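Local coordinates for protein Rho-class glutathione S-transferase (Laternula elliptica, PDB 3QAV) that probably conjugates glutathione to electrophilic compounds, at residues 120-125 against 181-186; 106-111 against 116-121. All coordinates share one frame; numbering follows the deposited sequence.

In the fold
Both contacts lie in the helical part of a cytosolic glutathione S-transferase fold, on the same side of the chain's centre. Their centres are about 8 Å apart. Both use helix 112-124. Along the chain, the loop 106-111 comes first, then 116-121, then 120-125, and 181-186 much later. The two contacts share Gln-120 and Arg-121, and they touch directly. Leu-107 O probably accepts a hydrogen bond from Met-183 N at 2.8 Å, and Phe-108 CZ packs on Met-122 SD at 3.5 Å. The linker between the domains, helix 112-124 and the start of helix 183-197 are thus joined in one buried cluster. Both contacts also reach the second subunit.

Contact 1 of 2, residues 120-125 against 181-186; sequences QRMFET and FTMADV
Arg-121 rests on Ala-184 through its CB, 3.7 Å from Ala-184 CB, but its flat end turns back to its own helix. Glu-124 OE1 lies at the edge of the guanidinium, in its plane. NE and NH1 both grip this one oxygen side-on. Arg-121 NH1 forms a salt bridge with Glu-124 OE1 at 2.7 Å, on its syn lone pair and nearly straight (164°). Arg-121 NE is 3.3 Å from Glu-124 OE1 and comes from above the carboxylate plane. Tyr-168 makes a cation-pi contact with Arg-121 and a hydrogen bond to Glu-124 OE2, which also pairs with Arg-75 of the second subunit. This buried carboxylate probably stays ionised between two arginines. A leucine in place of Arg-121 would probably leave Glu-124 OE1 without its charged mate, with the carboxylate held through OE2 but less fixed in its rotation.

Met-122 makes the larger share on its side. Its chain is extended at chi2 (166°), which carries the thioether past Ala-184 to Met-183. Met-122 CG sits 3.5 Å from Ala-184 CA. Met-122 SD meets Met-183 CG at 3.6 Å. The two methionines cross obliquely. The small Ala-184 lets the backbones come close, with CA atoms of Met-122 and Ala-184 4.4 Å apart.

Thr-182 and Asp-185 form a capping box at the start of helix 183-197, as in other GSTs. Thr-182 N gives to the anti lone pair of Asp-185 OD1 at 3.1 Å. Thr-182 OG1 takes a weak bond from Ala-184 N. Asp-185 OD2 is held by Tyr-212 OH and Val-176 N. The contact therefore joins the C-terminal end of helix 112-124 to the N-terminal end of helix 183-197, with helix 148-172 beside Arg-121 and helix 36-47 of the thioredoxin-like domain against Met-183.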
ATOM      1  N   GLN A 120     -10.210   0.258  -5.918  1.00 22.20           N
ATOM      2  CA  GLN A 120     -10.576  -0.304  -4.618  1.00 24.01           C
ATOM      3  C   GLN A 120      -9.983  -1.706  -4.437  1.00 22.32           C
ATOM      4  O   GLN A 120      -9.307  -1.978  -3.438  1.00 23.49           O
ATOM      5  CB  GLN A 120     -12.103  -0.368  -4.458  1.00 24.68           C
ATOM      6  CG  GLN A 120     -12.580  -1.251  -3.298  1.00 29.00           C
ATOM      7  CD  GLN A 120     -12.255  -0.691  -1.911  1.00 31.71           C
ATOM      8  OE1 GLN A 120     -12.187  -1.437  -0.923  1.00 34.15           O
ATOM      9  NE2 GLN A 120     -12.074   0.621  -1.829  1.00 32.26           N
ATOM     10  N   ARG A 121     -10.230  -2.592  -5.397  1.00 22.18           N
ATOM     11  CA  ARG A 121      -9.714  -3.960  -5.304  1.00 24.80           C
ATOM     12  C   ARG A 121      -8.179  -4.005  -5.264  1.00 25.31           C
ATOM     13  O   ARG A 121      -7.605  -4.726  -4.458  1.00 24.93           O
ATOM     14  CB  ARG A 121     -10.249  -4.800  -6.465  1.00 24.86           C
ATOM     15  CG  ARG A 121     -11.773  -5.003  -6.434  1.00 28.31           C
ATOM     16  CD  ARG A 121     -12.200  -6.011  -5.362  1.00 30.16           C
ATOM     17  NE  ARG A 121     -12.523  -5.413  -4.070  1.00 29.94           N
ATOM     18  CZ  ARG A 121     -13.746  -5.066  -3.675  1.00 28.83           C
ATOM     19  NH1 ARG A 121     -13.928  -4.529  -2.470  1.00 24.60           N
ATOM     20  NH2 ARG A 121     -14.791  -5.257  -4.475  1.00 29.31           N
ATOM     21  N   MET A 122      -7.524  -3.230  -6.125  1.00 23.59           N
ATOM     22  CA  MET A 122      -6.063  -3.176  -6.162  1.00 24.77           C
ATOM     23  C   MET A 122      -5.433  -2.962  -4.784  1.00 24.27           C
ATOM     24  O   MET A 122      -4.665  -3.793  -4.293  1.00 23.24           O
ATOM     25  CB  MET A 122      -5.588  -2.027  -7.061  1.00 23.19           C
ATOM     26  CG  MET A 122      -5.710  -2.256  -8.542  1.00 23.86           C
ATOM     27  SD  MET A 122      -5.499  -0.690  -9.421  1.00 27.75           S
ATOM     28  CE  MET A 122      -3.868  -0.200  -8.874  1.00 20.68           C
ATOM     29  N   PHE A 123      -5.761  -1.828  -4.174  1.00 24.74           N
ATOM     30  CA  PHE A 123      -5.210  -1.451  -2.877  1.00 25.82           C
ATOM     31  C   PHE A 123      -5.705  -2.276  -1.696  1.00 26.41           C
ATOM     32  O   PHE A 123      -5.020  -2.386  -0.686  1.00 29.22           O
ATOM     33  CB  PHE A 123      -5.440   0.053  -2.671  1.00 24.47           C
ATOM     34  CG  PHE A 123      -4.825   0.895  -3.776  1.00 27.17           C
ATOM     35  CD1 PHE A 123      -5.620   1.641  -4.640  1.00 24.77           C
ATOM     36  CD2 PHE A 123      -3.449   0.870  -3.995  1.00 25.55           C
ATOM     37  CE1 PHE A 123      -5.058   2.344  -5.710  1.00 26.45           C
ATOM     38  CE2 PHE A 123      -2.877   1.565  -5.059  1.00 27.45           C
ATOM     39  CZ  PHE A 123      -3.682   2.305  -5.921  1.00 25.71           C
ATOM     40  N   GLU A 124      -6.881  -2.877  -1.825  1.00 27.37           N
ATOM     41  CA  GLU A 124      -7.400  -3.711  -0.749  1.00 29.50           C
ATOM     42  C   GLU A 124      -6.589  -5.013  -0.654  1.00 30.68           C
ATOM     43  O   GLU A 124      -6.554  -5.657   0.402  1.00 31.26           O
ATOM     44  CB  GLU A 124      -8.878  -4.030  -0.993  1.00 26.68           C
ATOM     45  CG  GLU A 124      -9.551  -4.803   0.139  1.00 26.74           C
ATOM     46  CD  GLU A 124     -11.019  -5.064  -0.140  1.00 27.99           C
ATOM     47  OE1 GLU A 124     -11.560  -4.449  -1.081  1.00 23.84           O
ATOM     48  OE2 GLU A 124     -11.636  -5.870   0.589  1.00 31.04           O
ATOM     49  N   THR A 125      -5.925  -5.395  -1.747  1.00 30.21           N
ATOM     50  CA  THR A 125      -5.136  -6.629  -1.751  1.00 31.07           C
ATOM     51  C   THR A 125      -4.039  -6.644  -0.690  1.00 30.90           C
ATOM     52  O   THR A 125      -3.521  -7.711  -0.349  1.00 27.34           O
ATOM     53  CB  THR A 125      -4.453  -6.896  -3.119  1.00 30.66           C
ATOM     54  OG1 THR A 125      -3.456  -5.898  -3.368  1.00 30.84           O
ATOM     55  CG2 THR A 125      -5.470  -6.890  -4.232  1.00 31.25           C
ATOM     56  N   PHE A 181     -10.419  -8.676 -17.196  1.00 32.01           N
ATOM     57  CA  PHE A 181      -9.109  -8.646 -16.557  1.00 31.43           C
ATOM     58  C   PHE A 181      -8.727  -7.160 -16.421  1.00 29.31           C
ATOM     59  O   PHE A 181      -8.908  -6.385 -17.359  1.00 29.26           O
ATOM     60  CB  PHE A 181      -8.100  -9.374 -17.449  1.00 29.40           C
ATOM     61  CG  PHE A 181      -6.680  -9.277 -16.973  1.00 32.18           C
ATOM     62  CD1 PHE A 181      -6.142 -10.256 -16.143  1.00 32.45           C
ATOM     63  CD2 PHE A 181      -5.874  -8.206 -17.366  1.00 31.55           C
ATOM     64  CE1 PHE A 181      -4.813 -10.174 -15.707  1.00 34.40           C
ATOM     65  CE2 PHE A 181      -4.549  -8.112 -16.937  1.00 33.67           C
ATOM     66  CZ  PHE A 181      -4.016  -9.100 -16.105  1.00 34.84           C
ATOM     67  N   THR A 182      -8.216  -6.764 -15.258  1.00 27.46           N
ATOM     68  CA  THR A 182      -7.828  -5.371 -15.030  1.00 25.14           C
ATOM     69  C   THR A 182      -6.621  -5.299 -14.104  1.00 25.08           C
ATOM     70  O   THR A 182      -6.124  -6.326 -13.646  1.00 23.63           O
ATOM     71  CB  THR A 182      -8.970  -4.562 -14.376  1.00 24.76           C
ATOM     72  OG1 THR A 182      -9.238  -5.087 -13.069  1.00 24.39           O
ATOM     73  CG2 THR A 182     -10.239  -4.646 -15.217  1.00 24.44           C
ATOM     74  N   MET A 183      -6.162  -4.084 -13.821  1.00 23.21           N
ATOM     75  CA  MET A 183      -5.010  -3.894 -12.943  1.00 24.60           C
ATOM     76  C   MET A 183      -5.226  -4.598 -11.605  1.00 23.21           C
ATOM     77  O   MET A 183      -4.274  -5.052 -10.989  1.00 24.12           O
ATOM     78  CB  MET A 183      -4.753  -2.400 -12.693  1.00 22.15           C
ATOM     79  CG  MET A 183      -3.444  -2.117 -11.956  1.00 23.66           C
ATOM     80  SD  MET A 183      -1.982  -2.603 -12.911  1.00 26.65           S
ATOM     81  CE  MET A 183      -1.827  -1.217 -14.030  1.00 19.73           C
ATOM     82  N   ALA A 184      -6.479  -4.688 -11.162  1.00 23.41           N
ATOM     83  CA  ALA A 184      -6.794  -5.341  -9.892  1.00 24.52           C
ATOM     84  C   ALA A 184      -6.336  -6.798  -9.866  1.00 24.48           C
ATOM     85  O   ALA A 184      -5.869  -7.289  -8.832  1.00 24.22           O
ATOM     86  CB  ALA A 184      -8.291  -5.268  -9.616  1.00 24.26           C
ATOM     87  N   ASP A 185      -6.473  -7.493 -10.994  1.00 24.12           N
ATOM     88  CA  ASP A 185      -6.053  -8.889 -11.060  1.00 23.70           C
ATOM     89  C   ASP A 185      -4.533  -9.012 -11.029  1.00 23.35           C
ATOM     90  O   ASP A 185      -3.987 -10.023 -10.588  1.00 24.81           O
ATOM     91  CB  ASP A 185      -6.615  -9.548 -12.314  1.00 23.13           C
ATOM     92  CG  ASP A 185      -8.124  -9.602 -12.294  1.00 25.35           C
ATOM     93  OD1 ASP A 185      -8.763  -8.776 -12.983  1.00 22.88           O
ATOM     94  OD2 ASP A 185      -8.666 -10.463 -11.564  1.00 23.80           O
ATOM     95  N   VAL A 186      -3.858  -7.973 -11.493  1.00 21.74           N
ATOM     96  CA  VAL A 186      -2.402  -7.950 -11.502  1.00 23.58           C
ATOM     97  C   VAL A 186      -1.916  -7.957 -10.049  1.00 22.83           C
ATOM     98  O   VAL A 186      -0.910  -8.590  -9.710  1.00 22.89           O
ATOM     99  CB  VAL A 186      -1.884  -6.666 -12.195  1.00 24.27           C
ATOM    100  CG1 VAL A 186      -0.425  -6.452 -11.872  1.00 25.56           C
ATOM    101  CG2 VAL A 186      -2.096  -6.766 -13.694  1.00 24.16           C
TER

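Contact 2 of 2, residues 106-111 against 116-121; sequences PLFPSD and AKVYQR
Phe-108 and Pro-109 pack on Val-118 and Tyr-119, folding the interdomain linker of the GST fold onto the first helix of the C-terminal domain. The linker 106-111 follows helix 91-101 and has no regular structure. Helix 112-124 starts straight after it, and Asp-111 is its N-cap, with OD2 bonded to Thr-113 N. No hydrogen bond crosses between 106-111 and 116-121, so the contact is apolar.

Phe-108 makes the largest single share. Its CG lies anti to the carbonyl carbon (chi1 -78°), and from there the ring extends to the helix. The CD2-CE2 side of the ring touches Val-118, and Phe-108 CE2 is 3.7 Å from Val-118 CG1. The same CE2 reaches over one face of the Tyr-119 ring, displaced toward its rim. The two rings are oblique, their planes 49° apart and their centroids 4.8 Å apart.

Val-118 divides its two methyls between the linker residues. With chi1 at 172°, CG1 is anti to the backbone N and serves Phe-108. Val-118 CG2 falls beside the backbone N and meets Pro-109 CD at 3.9 Å. The proline thus covers the branch that the phenylalanine does not.

Tyr-119 offers its ring to Phe-108, while its hydroxyl has another task. OH is hydrogen-bonded to Glu-100 OE2 of the second subunit, which probably steadies the far end of the ring. The contact therefore reaches the dimer interface, where Met-96 of the second subunit also packs on Tyr-119. Glu-99 and Arg-115 border Phe-108, and Pro-109 O accepts from Arg-115 NH2. The tightest approach is between the two rings, where Phe-108 CE2 stands 3.3 Å from Tyr-119 CE2.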
ATOM      1  N   PRO A 106      -5.216  -0.744 -22.337  1.00 32.82           N
ATOM      2  CA  PRO A 106      -5.636  -0.329 -20.993  1.00 33.23           C
ATOM      3  C   PRO A 106      -6.006  -1.435 -20.003  1.00 32.83           C
ATOM      4  O   PRO A 106      -6.768  -2.342 -20.326  1.00 33.37           O
ATOM      5  CB  PRO A 106      -6.812   0.610 -21.275  1.00 33.13           C
ATOM      6  CG  PRO A 106      -7.392   0.047 -22.531  1.00 33.70           C
ATOM      7  CD  PRO A 106      -6.156  -0.238 -23.354  1.00 32.60           C
ATOM      8  N   LEU A 107      -5.453  -1.348 -18.796  1.00 32.35           N
ATOM      9  CA  LEU A 107      -5.750  -2.316 -17.748  1.00 31.54           C
ATOM     10  C   LEU A 107      -6.820  -1.739 -16.831  1.00 31.22           C
ATOM     11  O   LEU A 107      -7.112  -2.293 -15.770  1.00 32.88           O
ATOM     12  CB  LEU A 107      -4.486  -2.668 -16.950  1.00 30.88           C
ATOM     13  CG  LEU A 107      -3.443  -3.461 -17.753  1.00 33.42           C
ATOM     14  CD1 LEU A 107      -2.259  -3.857 -16.873  1.00 30.09           C
ATOM     15  CD2 LEU A 107      -4.101  -4.715 -18.333  1.00 31.98           C
ATOM     16  N   PHE A 108      -7.381  -0.607 -17.243  1.00 29.51           N
ATOM     17  CA  PHE A 108      -8.463   0.054 -16.515  1.00 27.88           C
ATOM     18  C   PHE A 108      -9.567   0.363 -17.534  1.00 29.94           C
ATOM     19  O   PHE A 108      -9.277   0.706 -18.686  1.00 29.26           O
ATOM     20  CB  PHE A 108      -8.024   1.396 -15.924  1.00 30.01           C
ATOM     21  CG  PHE A 108      -7.203   1.295 -14.674  1.00 29.12           C
ATOM     22  CD1 PHE A 108      -5.826   1.129 -14.738  1.00 29.76           C
ATOM     23  CD2 PHE A 108      -7.803   1.438 -13.429  1.00 29.86           C
ATOM     24  CE1 PHE A 108      -5.054   1.115 -13.584  1.00 28.65           C
ATOM     25  CE2 PHE A 108      -7.045   1.424 -12.266  1.00 30.43           C
ATOM     26  CZ  PHE A 108      -5.662   1.264 -12.344  1.00 30.63           C
ATOM     27  N   PRO A 109     -10.844   0.226 -17.134  1.00 29.00           N
ATOM     28  CA  PRO A 109     -11.926   0.531 -18.075  1.00 30.56           C
ATOM     29  C   PRO A 109     -11.988   2.057 -18.171  1.00 32.03           C
ATOM     30  O   PRO A 109     -11.234   2.741 -17.482  1.00 31.78           O
ATOM     31  CB  PRO A 109     -13.151  -0.073 -17.396  1.00 30.05           C
ATOM     32  CG  PRO A 109     -12.817   0.053 -15.938  1.00 29.49           C
ATOM     33  CD  PRO A 109     -11.379  -0.382 -15.904  1.00 28.34           C
ATOM     34  N   SER A 110     -12.872   2.598 -18.998  1.00 32.95           N
ATOM     35  CA  SER A 110     -12.940   4.057 -19.141  1.00 35.14           C
ATOM     36  C   SER A 110     -13.880   4.747 -18.156  1.00 34.95           C
ATOM     37  O   SER A 110     -13.628   5.874 -17.729  1.00 36.18           O
ATOM     38  CB  SER A 110     -13.331   4.433 -20.579  1.00 36.61           C
ATOM     39  OG  SER A 110     -14.628   3.960 -20.910  1.00 38.84           O
ATOM     40  N   ASP A 111     -14.958   4.072 -17.782  1.00 33.55           N
ATOM     41  CA  ASP A 111     -15.914   4.659 -16.856  1.00 33.51           C
ATOM     42  C   ASP A 111     -15.283   4.877 -15.484  1.00 33.66           C
ATOM     43  O   ASP A 111     -14.844   3.932 -14.818  1.00 31.77           O
ATOM     44  CB  ASP A 111     -17.152   3.762 -16.749  1.00 37.15           C
ATOM     45  CG  ASP A 111     -18.242   4.361 -15.880  1.00 39.78           C
ATOM     46  OD1 ASP A 111     -19.414   3.972 -16.062  1.00 44.22           O
ATOM     47  OD2 ASP A 111     -17.941   5.206 -15.012  1.00 40.89           O
ATOM     48  N   ALA A 116     -13.080   3.238 -10.258  1.00 27.77           N
ATOM     49  CA  ALA A 116     -13.020   3.389  -8.812  1.00 28.21           C
ATOM     50  C   ALA A 116     -13.031   2.013  -8.141  1.00 26.62           C
ATOM     51  O   ALA A 116     -12.322   1.785  -7.159  1.00 24.98           O
ATOM     52  CB  ALA A 116     -14.195   4.231  -8.323  1.00 29.52           C
ATOM     53  N   LYS A 117     -13.828   1.095  -8.671  1.00 25.17           N
ATOM     54  CA  LYS A 117     -13.886  -0.245  -8.100  1.00 26.67           C
ATOM     55  C   LYS A 117     -12.591  -1.018  -8.370  1.00 24.72           C
ATOM     56  O   LYS A 117     -12.172  -1.825  -7.540  1.00 26.35           O
ATOM     57  CB  LYS A 117     -15.092  -1.017  -8.644  1.00 27.35           C
ATOM     58  CG  LYS A 117     -15.089  -2.499  -8.290  1.00 33.99           C
ATOM     59  CD  LYS A 117     -15.040  -2.729  -6.789  1.00 35.07           C
ATOM     60  CE  LYS A 117     -16.312  -2.230  -6.121  1.00 42.72           C
ATOM     61  NZ  LYS A 117     -17.509  -2.885  -6.721  1.00 43.56           N
ATOM     62  N   VAL A 118     -11.959  -0.777  -9.522  1.00 21.64           N
ATOM     63  CA  VAL A 118     -10.696  -1.446  -9.843  1.00 23.67           C
ATOM     64  C   VAL A 118      -9.641  -0.974  -8.833  1.00 24.03           C
ATOM     65  O   VAL A 118      -8.933  -1.787  -8.240  1.00 24.59           O
ATOM     66  CB  VAL A 118     -10.228  -1.133 -11.294  1.00 25.12           C
ATOM     67  CG1 VAL A 118      -8.829  -1.688 -11.530  1.00 23.99           C
ATOM     68  CG2 VAL A 118     -11.207  -1.760 -12.307  1.00 24.42           C
ATOM     69  N   TYR A 119      -9.551   0.342  -8.632  1.00 23.80           N
ATOM     70  CA  TYR A 119      -8.621   0.919  -7.660  1.00 23.37           C
ATOM     71  C   TYR A 119      -8.933   0.330  -6.276  1.00 23.28           C
ATOM     72  O   TYR A 119      -8.033  -0.057  -5.542  1.00 23.19           O
ATOM     73  CB  TYR A 119      -8.775   2.446  -7.606  1.00 21.32           C
ATOM     74  CG  TYR A 119      -8.121   3.219  -8.747  1.00 22.72           C
ATOM     75  CD1 TYR A 119      -8.828   4.204  -9.441  1.00 22.80           C
ATOM     76  CD2 TYR A 119      -6.779   3.013  -9.084  1.00 22.57           C
ATOM     77  CE1 TYR A 119      -8.219   4.968 -10.443  1.00 22.80           C
ATOM     78  CE2 TYR A 119      -6.152   3.779 -10.086  1.00 25.38           C
ATOM     79  CZ  TYR A 119      -6.879   4.751 -10.757  1.00 26.52           C
ATOM     80  OH  TYR A 119      -6.269   5.510 -11.733  1.00 28.77           O
ATOM     81  N   GLN A 120     -10.210   0.258  -5.918  1.00 22.20           N
ATOM     82  CA  GLN A 120     -10.576  -0.304  -4.618  1.00 24.01           C
ATOM     83  C   GLN A 120      -9.983  -1.706  -4.437  1.00 22.32           C
ATOM     84  O   GLN A 120      -9.307  -1.978  -3.438  1.00 23.49           O
ATOM     85  CB  GLN A 120     -12.103  -0.368  -4.458  1.00 24.68           C
ATOM     86  CG  GLN A 120     -12.580  -1.251  -3.298  1.00 29.00           C
ATOM     87  CD  GLN A 120     -12.255  -0.691  -1.911  1.00 31.71           C
ATOM     88  OE1 GLN A 120     -12.187  -1.437  -0.923  1.00 34.15           O
ATOM     89  NE2 GLN A 120     -12.074   0.621  -1.829  1.00 32.26           N
ATOM     90  N   ARG A 121     -10.230  -2.592  -5.397  1.00 22.18           N
ATOM     91  CA  ARG A 121      -9.714  -3.960  -5.304  1.00 24.80           C
ATOM     92  C   ARG A 121      -8.179  -4.005  -5.264  1.00 25.31           C
ATOM     93  O   ARG A 121      -7.605  -4.726  -4.458  1.00 24.93           O
ATOM     94  CB  ARG A 121     -10.249  -4.800  -6.465  1.00 24.86           C
ATOM     95  CG  ARG A 121     -11.773  -5.003  -6.434  1.00 28.31           C
ATOM     96  CD  ARG A 121     -12.200  -6.011  -5.362  1.00 30.16           C
ATOM     97  NE  ARG A 121     -12.523  -5.413  -4.070  1.00 29.94           N
ATOM     98  CZ  ARG A 121     -13.746  -5.066  -3.675  1.00 28.83           C
ATOM     99  NH1 ARG A 121     -13.928  -4.529  -2.470  1.00 24.60           N
ATOM    100  NH2 ARG A 121     -14.791  -5.257  -4.475  1.00 29.31           N
TER